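Local coordinates for protein NEQ263 (Nanoarchaeum equitans Kin4-M, PDB 5BN3) that probably binds nucleotide as the B-type partner of NeqA in the core complex of an unusual archaeal ATP synthase, at residues G137-R142 with D308-N313; N184-I189 with L207-Y212. One frame throughout, in Å; residues are numbered along the deposited sequence.

Contact 1: G137-R142 with D308-N313; sequences GLPMER and DLHSKN. With SO4 (sulfate ion), chain X.
Leu138 and Pro139 meet the imidazole of His310 in a contact that is apolar apart from one water. Leu138 lies over one ring face in a CH-pi contact, its CG 4.2 Å from the centroid and 23° off the ring normal, displaced toward the rim. Its CD1 reaches past toward the ring carbon CD2 of His310, at 3.9 Å. Pro139 comes in obliquely, its CD 3.7 Å from CE1 of His310. The imidazole extends from helix 307-311 toward the loop because CG of His310 stands anti to the backbone N (chi1 -173°).

Water makes the polar link: it donates to Gly137 O at 2.9 Å and accepts a weak bond from NE2 of His310 at 3.2 Å.

On the loop side, Pro139 centres an inverse gamma turn and occupies the N-cap position, right before helix 140-151. Its CB sits over the guanidinium of Arg142, which also makes a cation-pi contact with Tyr315.

Polar contacts also surround helix 307-311. Asp308 N donates to O4 of a sulfate that probably came from the crystallisation liquor, at 2.8 Å. Spanning one turn, Lys312 NZ bridges to Asp308 OD2 at 3.1 Å, on the syn side but 22° out of the carboxylate plane. Asp308 also pairs with Lys453 of a neighbouring alpha-chain subunit. A Schellman motif with Asn313 at C-prime ends the helix.

The turn between strand 131-134 and helix 140-151 occupies the P-loop position of the ATP synthase alpha/beta nucleotide-binding fold, here packed against a short helix near the subunit interface.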
loop_
_atom_site.group_PDB
_atom_site.type_symbol
_atom_site.label_atom_id
_atom_site.label_comp_id
_atom_site.label_asym_id
_atom_site.label_seq_id
_atom_site.Cartn_x
_atom_site.Cartn_y
_atom_site.Cartn_z
ATOM N N GLY B 137 -9.062 -24.274 -0.157
ATOM C CA GLY B 137 -8.830 -25.619 0.342
ATOM C C GLY B 137 -9.881 -26.218 1.258
ATOM O O GLY B 137 -9.914 -27.435 1.450
ATOM N N LEU B 138 -10.738 -25.377 1.828
ATOM C CA LEU B 138 -11.739 -25.847 2.788
ATOM C C LEU B 138 -12.976 -26.423 2.085
ATOM O O LEU B 138 -13.295 -26.024 0.964
ATOM C CB LEU B 138 -12.110 -24.726 3.772
ATOM C CG LEU B 138 -11.308 -24.758 5.080
ATOM C CD1 LEU B 138 -9.816 -24.579 4.830
ATOM C CD2 LEU B 138 -11.802 -23.717 6.069
ATOM N N PRO B 139 -13.670 -27.376 2.741
ATOM C CA PRO B 139 -14.767 -28.114 2.098
ATOM C C PRO B 139 -16.054 -27.311 1.901
ATOM O O PRO B 139 -17.113 -27.721 2.389
ATOM C CB PRO B 139 -15.025 -29.267 3.073
ATOM C CG PRO B 139 -14.622 -28.720 4.397
ATOM C CD PRO B 139 -13.428 -27.850 4.117
ATOM N N MET B 140 -15.966 -26.199 1.181
ATOM C CA MET B 140 -17.128 -25.374 0.874
ATOM C C MET B 140 -18.120 -26.115 -0.025
ATOM O O MET B 140 -19.336 -25.935 0.093
ATOM C CB MET B 140 -16.666 -24.074 0.213
ATOM C CG MET B 140 -17.773 -23.197 -0.340
ATOM S SD MET B 140 -17.135 -21.629 -0.972
ATOM C CE MET B 140 -15.871 -22.210 -2.101
ATOM N N GLU B 141 -17.595 -26.953 -0.915
ATOM C CA GLU B 141 -18.434 -27.700 -1.845
ATOM C C GLU B 141 -19.284 -28.741 -1.126
ATOM O O GLU B 141 -20.475 -28.877 -1.409
ATOM C CB GLU B 141 -17.582 -28.368 -2.929
ATOM C CG GLU B 141 -16.731 -27.407 -3.749
ATOM C CD GLU B 141 -15.389 -27.110 -3.105
ATOM O OE1 GLU B 141 -15.102 -27.672 -2.025
ATOM O OE2 GLU B 141 -14.617 -26.314 -3.678
ATOM N N ARG B 142 -18.673 -29.476 -0.200
ATOM C CA ARG B 142 -19.409 -30.448 0.606
ATOM C C ARG B 142 -20.531 -29.784 1.396
ATOM O O ARG B 142 -21.625 -30.330 1.502
ATOM C CB ARG B 142 -18.468 -31.199 1.557
ATOM C CG ARG B 142 -17.511 -32.147 0.853
ATOM C CD ARG B 142 -17.291 -33.430 1.647
ATOM N NE ARG B 142 -16.565 -33.207 2.893
ATOM C CZ ARG B 142 -15.239 -33.230 3.002
ATOM N NH1 ARG B 142 -14.485 -33.458 1.935
ATOM N NH2 ARG B 142 -14.667 -33.023 4.179
ATOM N N ASP B 308 -8.989 -22.645 11.345
ATOM C CA ASP B 308 -8.717 -23.173 12.677
ATOM C C ASP B 308 -9.551 -24.418 12.979
ATOM O O ASP B 308 -9.021 -25.428 13.444
ATOM C CB ASP B 308 -8.969 -22.093 13.731
ATOM C CG ASP B 308 -8.708 -22.581 15.141
ATOM O OD1 ASP B 308 -7.540 -22.895 15.456
ATOM O OD2 ASP B 308 -9.665 -22.644 15.940
ATOM N N LEU B 309 -10.851 -24.343 12.708
ATOM C CA LEU B 309 -11.741 -25.484 12.920
ATOM C C LEU B 309 -11.381 -26.643 12.000
ATOM O O LEU B 309 -11.425 -27.802 12.406
ATOM C CB LEU B 309 -13.206 -25.085 12.715
ATOM C CG LEU B 309 -13.834 -24.193 13.786
ATOM C CD1 LEU B 309 -15.320 -24.017 13.536
ATOM C CD2 LEU B 309 -13.603 -24.781 15.163
ATOM N N HIS B 310 -11.019 -26.326 10.761
ATOM C CA HIS B 310 -10.609 -27.343 9.803
ATOM C C HIS B 310 -9.374 -28.091 10.305
ATOM O O HIS B 310 -9.297 -29.316 10.209
ATOM C CB HIS B 310 -10.318 -26.696 8.449
ATOM C CG HIS B 310 -10.047 -27.678 7.352
ATOM N ND1 HIS B 310 -10.999 -28.565 6.894
ATOM C CD2 HIS B 310 -8.936 -27.901 6.612
ATOM C CE1 HIS B 310 -10.483 -29.295 5.923
ATOM N NE2 HIS B 310 -9.232 -28.915 5.732
ATOM N N SER B 311 -8.415 -27.349 10.848
ATOM C CA SER B 311 -7.189 -27.944 11.380
ATOM C C SER B 311 -7.450 -28.814 12.608
ATOM O O SER B 311 -6.631 -29.665 12.956
ATOM C CB SER B 311 -6.169 -26.857 11.725
ATOM O OG SER B 311 -5.647 -26.255 10.555
ATOM N N LYS B 312 -8.588 -28.594 13.263
ATOM C CA LYS B 312 -8.985 -29.400 14.413
ATOM C C LYS B 312 -9.831 -30.590 13.983
ATOM O O LYS B 312 -10.440 -31.257 14.821
ATOM C CB LYS B 312 -9.775 -28.550 15.413
ATOM C CG LYS B 312 -8.985 -27.417 16.047
ATOM C CD LYS B 312 -9.902 -26.518 16.865
ATOM C CE LYS B 312 -9.122 -25.442 17.604
ATOM N NZ LYS B 312 -10.027 -24.539 18.368
ATOM N N ASN B 313 -9.863 -30.842 12.676
ATOM C CA ASN B 313 -10.675 -31.911 12.094
ATOM C C ASN B 313 -12.165 -31.738 12.394
ATOM O O ASN B 313 -12.872 -32.709 12.669
ATOM C CB ASN B 313 -10.183 -33.291 12.550
ATOM C CG ASN B 313 -10.623 -34.410 11.625
ATOM O OD1 ASN B 313 -10.765 -34.218 10.417
ATOM N ND2 ASN B 313 -10.842 -35.590 12.193
HETATM S S SO4 X . -9.567 -18.649 11.891
HETATM O O1 SO4 X . -10.942 -18.992 12.229
HETATM O O2 SO4 X . -8.884 -18.170 13.086
HETATM O O3 SO4 X . -9.565 -17.623 10.855
HETATM O O4 SO4 X . -8.891 -19.831 11.376
HETATM O O HOH W 1 -9.245 -29.902 2.718
#

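Contact 2: N184-I189 with L207-Y212; sequences NSAIFI and LTLAEY
Within a parallel beta-alpha-beta crossover, Ala186 and Phe188 of strand 185-190 receive Leu209 from helix 196-215, the connection that leads on to strand 220-226. A single methyl carries the contact: CD2 of Leu209 lies 3.7 Å from CB of Ala186 and 3.9 Å from CZ of Phe188, thereby nestling between two residues spaced two apart on the strand. CD2 of Leu209 meets the phenyl at its edge, near the ring plane, also 3.9 Å from CE1 of Phe188; the two side chains run at about a right angle to each other. No hydrogen bond joins the segments.

The Leu209 branch extends to the sheet because CG is anti to the backbone N (chi1 174°). Phe188 also packs on Thr202, Val205 and Ala206, one to two turns earlier in the same helix, while its ring meets that of Phe74.

Leu209 also touches Ile158 of strand 156-162, so its side chain spans two adjacent parallel strands. Ile187 and Ile189 pack on helix 166-178 across the other face of the sheet. A sheet filled with apolar residues between helices on its two faces is the layered alpha/beta core of the P-loop NTPase fold.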
loop_
_atom_site.group_PDB
_atom_site.type_symbol
_atom_site.label_atom_id
_atom_site.label_comp_id
_atom_site.label_asym_id
_atom_site.label_seq_id
_atom_site.Cartn_x
_atom_site.Cartn_y
_atom_site.Cartn_z
ATOM N N ASN B 184 -34.229 -33.313 -11.501
ATOM C CA ASN B 184 -34.872 -32.044 -11.179
ATOM C C ASN B 184 -33.834 -30.948 -10.959
ATOM O O ASN B 184 -33.933 -30.151 -10.023
ATOM C CB ASN B 184 -35.788 -32.184 -9.960
ATOM C CG ASN B 184 -36.820 -31.074 -9.874
ATOM O OD1 ASN B 184 -37.000 -30.300 -10.818
ATOM N ND2 ASN B 184 -37.507 -30.993 -8.741
ATOM N N SER B 185 -32.839 -30.917 -11.840
ATOM C CA SER B 185 -31.792 -29.908 -11.781
ATOM C C SER B 185 -31.443 -29.395 -13.171
ATOM O O SER B 185 -31.554 -30.123 -14.159
ATOM C CB SER B 185 -30.542 -30.474 -11.108
ATOM O OG SER B 185 -30.826 -30.892 -9.786
ATOM N N ALA B 186 -31.036 -28.132 -13.240
ATOM C CA ALA B 186 -30.494 -27.558 -14.464
ATOM C C ALA B 186 -29.094 -27.056 -14.150
ATOM O O ALA B 186 -28.907 -26.287 -13.206
ATOM C CB ALA B 186 -31.369 -26.428 -14.965
ATOM N N ILE B 187 -28.113 -27.496 -14.929
ATOM C CA ILE B 187 -26.718 -27.177 -14.644
ATOM C C ILE B 187 -26.079 -26.349 -15.758
ATOM O O ILE B 187 -26.137 -26.716 -16.935
ATOM C CB ILE B 187 -25.903 -28.463 -14.388
ATOM C CG1 ILE B 187 -26.477 -29.208 -13.179
ATOM C CG2 ILE B 187 -24.440 -28.141 -14.155
ATOM C CD1 ILE B 187 -25.837 -30.555 -12.915
ATOM N N PHE B 188 -25.477 -25.224 -15.379
ATOM C CA PHE B 188 -24.831 -24.336 -16.340
ATOM C C PHE B 188 -23.348 -24.211 -16.013
ATOM O O PHE B 188 -22.976 -23.831 -14.901
ATOM C CB PHE B 188 -25.512 -22.965 -16.341
ATOM C CG PHE B 188 -26.961 -23.014 -16.740
ATOM C CD1 PHE B 188 -27.952 -23.223 -15.792
ATOM C CD2 PHE B 188 -27.331 -22.862 -18.068
ATOM C CE1 PHE B 188 -29.288 -23.275 -16.161
ATOM C CE2 PHE B 188 -28.663 -22.911 -18.444
ATOM C CZ PHE B 188 -29.644 -23.119 -17.490
ATOM N N ILE B 189 -22.504 -24.543 -16.986
ATOM C CA ILE B 189 -21.067 -24.639 -16.755
ATOM C C ILE B 189 -20.255 -23.809 -17.743
ATOM O O ILE B 189 -20.370 -23.989 -18.954
ATOM C CB ILE B 189 -20.595 -26.108 -16.854
ATOM C CG1 ILE B 189 -21.311 -26.971 -15.811
ATOM C CG2 ILE B 189 -19.086 -26.204 -16.680
ATOM C CD1 ILE B 189 -21.127 -28.461 -16.015
ATOM N N LEU B 207 -30.077 -17.533 -13.649
ATOM C CA LEU B 207 -31.068 -16.746 -12.919
ATOM C C LEU B 207 -32.265 -16.345 -13.784
ATOM O O LEU B 207 -33.369 -16.158 -13.271
ATOM C CB LEU B 207 -30.415 -15.511 -12.292
ATOM C CG LEU B 207 -29.548 -15.811 -11.069
ATOM C CD1 LEU B 207 -28.735 -14.597 -10.674
ATOM C CD2 LEU B 207 -30.424 -16.251 -9.919
ATOM N N THR B 208 -32.048 -16.205 -15.089
ATOM C CA THR B 208 -33.155 -15.968 -16.010
ATOM C C THR B 208 -34.096 -17.169 -15.992
ATOM O O THR B 208 -35.317 -17.012 -15.960
ATOM C CB THR B 208 -32.659 -15.710 -17.446
ATOM O OG1 THR B 208 -31.892 -14.500 -17.474
ATOM C CG2 THR B 208 -33.832 -15.577 -18.403
ATOM N N LEU B 209 -33.524 -18.370 -15.994
ATOM C CA LEU B 209 -34.319 -19.588 -15.872
ATOM C C LEU B 209 -34.989 -19.654 -14.505
ATOM O O LEU B 209 -36.153 -20.035 -14.394
ATOM C CB LEU B 209 -33.449 -20.830 -16.081
ATOM C CG LEU B 209 -34.172 -22.159 -15.837
ATOM C CD1 LEU B 209 -35.281 -22.353 -16.858
ATOM C CD2 LEU B 209 -33.216 -23.342 -15.858
ATOM N N ALA B 210 -34.252 -19.272 -13.467
ATOM C CA ALA B 210 -34.770 -19.319 -12.104
ATOM C C ALA B 210 -35.979 -18.408 -11.918
ATOM O O ALA B 210 -36.957 -18.787 -11.272
ATOM C CB ALA B 210 -33.680 -18.957 -11.118
ATOM N N GLU B 211 -35.903 -17.203 -12.476
ATOM C CA GLU B 211 -37.002 -16.243 -12.388
ATOM C C GLU B 211 -38.226 -16.729 -13.155
ATOM O O GLU B 211 -39.360 -16.478 -12.748
ATOM C CB GLU B 211 -36.568 -14.876 -12.920
ATOM C CG GLU B 211 -35.620 -14.114 -12.009
ATOM C CD GLU B 211 -35.101 -12.846 -12.655
ATOM O OE1 GLU B 211 -35.141 -12.751 -13.902
ATOM O OE2 GLU B 211 -34.657 -11.940 -11.918
ATOM N N TYR B 212 -37.992 -17.409 -14.273
ATOM C CA TYR B 212 -39.078 -17.984 -15.056
ATOM C C TYR B 212 -39.774 -19.083 -14.264
ATOM O O TYR B 212 -40.996 -19.094 -14.140
ATOM C CB TYR B 212 -38.550 -18.542 -16.383
ATOM C CG TYR B 212 -39.581 -19.323 -17.166
ATOM C CD1 TYR B 212 -40.559 -18.672 -17.905
ATOM C CD2 TYR B 212 -39.576 -20.711 -17.165
ATOM C CE1 TYR B 212 -41.504 -19.382 -18.620
ATOM C CE2 TYR B 212 -40.519 -21.430 -17.876
ATOM C CZ TYR B 212 -41.478 -20.759 -18.602
ATOM O OH TYR B 212 -42.416 -21.469 -19.312
#

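Overall arrangement
Both contacts lie in the nucleotide-binding domain, on opposite sides of the chain's centre; their own centres are 29 Å apart, with about 13 Å between nearest atoms. Along the chain, residues 184-189 and 207-212 fall between the halves of contact 1, so the long loop closed by 137-142 and 308-313 encloses contact 2. One mixed sheet links them: strand 185-190 pairs with 156-162, followed by 220-226, 273-281 and 131-134, the strand leading into contact 1. Contact 2 thus seats a crossover helix on one part of the sheet, whereas contact 1 joins the turn after strand 131-134 to helix 307-311, beside a neighbouring alpha-chain subunit of the ATP synthase core.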